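PDB 2HZG: mandelate racemase/muconate lactonizing enzyme/Enolase superfamily from Rhodobacter sphaeroides, which belongs to the enolase superfamily, pairing an enolase-type N-terminal domain with a TIM-barrel-like C-terminal domain that holds a sodium ion in this model. Local coordinates for residues I346-D349 / L353-A356. Sequence-based numbering, arbitrary orientation.
Sequences IRPD and LIRA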
loop_
_atom_site.group_PDB
_atom_site.type_symbol
_atom_site.label_atom_id
_atom_site.label_comp_id
_atom_site.label_asym_id
_atom_site.label_seq_id
_atom_site.Cartn_x
_atom_site.Cartn_y
_atom_site.Cartn_z
ATOM N N ILE A 346 -1.620 -4.194 30.601
ATOM C CA ILE A 346 -0.351 -3.613 30.993
ATOM C C ILE A 346 -0.626 -2.539 32.054
ATOM O O ILE A 346 -1.347 -1.560 31.796
ATOM C CB ILE A 346 0.428 -3.000 29.785
ATOM C CG1 ILE A 346 0.742 -4.091 28.735
ATOM C CG2 ILE A 346 1.702 -2.294 30.301
ATOM C CD1 ILE A 346 1.405 -3.592 27.449
ATOM N N ARG A 347 -0.016 -2.714 33.219
ATOM C CA ARG A 347 -0.242 -1.812 34.343
ATOM C C ARG A 347 1.022 -1.034 34.711
ATOM O O ARG A 347 2.135 -1.545 34.562
ATOM C CB ARG A 347 -0.784 -2.595 35.552
ATOM C CG ARG A 347 -2.053 -3.401 35.255
ATOM C CD ARG A 347 -3.330 -2.550 35.256
ATOM N NE ARG A 347 -3.795 -2.034 33.957
ATOM C CZ ARG A 347 -5.089 -1.960 33.618
ATOM N NH1 ARG A 347 -6.014 -2.407 34.466
ATOM N NH2 ARG A 347 -5.474 -1.454 32.440
ATOM N N PRO A 348 0.856 0.213 35.188
ATOM C CA PRO A 348 2.038 1.022 35.532
ATOM C C PRO A 348 2.752 0.464 36.772
ATOM O O PRO A 348 2.115 -0.172 37.614
ATOM C CB PRO A 348 1.444 2.396 35.842
ATOM C CG PRO A 348 0.044 2.116 36.305
ATOM C CD PRO A 348 -0.403 0.953 35.437
ATOM N N ASP A 349 4.058 0.668 36.866
ATOM C CA ASP A 349 4.769 0.396 38.123
ATOM C C ASP A 349 4.559 1.574 39.092
ATOM O O ASP A 349 3.770 2.486 38.812
ATOM C CB ASP A 349 6.264 0.098 37.872
ATOM C CG ASP A 349 7.032 1.273 37.234
ATOM O OD1 ASP A 349 6.602 2.439 37.327
ATOM O OD2 ASP A 349 8.094 1.027 36.626
ATOM N N LEU A 353 5.462 4.133 35.170
ATOM C CA LEU A 353 6.009 3.687 33.898
ATOM C C LEU A 353 5.404 2.342 33.480
ATOM O O LEU A 353 5.110 1.464 34.330
ATOM C CB LEU A 353 7.535 3.570 33.988
ATOM C CG LEU A 353 8.339 4.814 34.368
ATOM C CD1 LEU A 353 9.803 4.465 34.396
ATOM C CD2 LEU A 353 8.087 5.952 33.394
ATOM N N ILE A 354 5.223 2.169 32.175
ATOM C CA ILE A 354 4.787 0.878 31.651
ATOM C C ILE A 354 5.854 0.292 30.739
ATOM O O ILE A 354 6.767 0.983 30.298
ATOM C CB ILE A 354 3.422 0.970 30.894
ATOM C CG1 ILE A 354 3.516 1.923 29.675
ATOM C CG2 ILE A 354 2.245 1.310 31.870
ATOM C CD1 ILE A 354 2.324 1.728 28.667
ATOM N N ARG A 355 5.738 -0.986 30.422
ATOM C CA ARG A 355 6.798 -1.607 29.635
ATOM C C ARG A 355 6.279 -2.795 28.872
ATOM O O ARG A 355 5.214 -3.346 29.204
ATOM C CB ARG A 355 8.007 -1.969 30.521
ATOM C CG ARG A 355 7.802 -3.137 31.489
ATOM C CD ARG A 355 8.925 -3.169 32.508
ATOM N NE ARG A 355 8.856 -1.987 33.370
ATOM C CZ ARG A 355 9.905 -1.303 33.810
ATOM N NH1 ARG A 355 11.131 -1.676 33.466
ATOM N NH2 ARG A 355 9.716 -0.238 34.596
ATOM N N ALA A 356 7.000 -3.144 27.814
ATOM C CA ALA A 356 6.805 -4.401 27.121
ATOM C C ALA A 356 6.880 -5.491 28.198
ATOM O O ALA A 356 7.884 -5.575 28.935
ATOM C CB ALA A 356 7.881 -4.593 26.059
HETATM O O HOH W 1 4.280 -2.243 32.852
#
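D349 binds both the N-H and the C=O of L353, closing a loop that doubles back on itself between helices 336-340 and 368-374 of the enolase-type barrel domain; it illustrates how a loop without regular strands can be closed by one aspartate acting through backbone and side chain alike. Its amide N gives a nearly straight hydrogen bond to L353 O (2.9 Å, 164°), while its OD1 takes the amide of L353 (N to OD1, 3.0 Å) from above the carboxylate plane. The same oxygen accepts a weak bond from E351 N, which makes an Asx turn. With CG between the backbone N and the carbonyl carbon (chi1 62°), the carboxylate swings to where OD1 meets L353 N. The other oxygen, OD2, forms a salt bridge with R355 NH2 at 2.9 Å, met at the guanidinium edge; the two planes are turned 51° apart, and the hydrogen bond within the bridge is bent and weak. S131 O binds NH1 of that guanidinium and so helps to position it.

Beyond this polar end the two arms are joined by a water, which donates to R347 O and weakly accepts from R355 N. Farther from the turn, I346 crosses I354 at about a right angle, its CG2 3.7 Å from I354 CB. I346 also packs on L312 and I354 on Y330, seating the doubled-back loop against the barrel. Just before D349, P348 CA makes a CH...O contact with L353 O, 3.3 Å away.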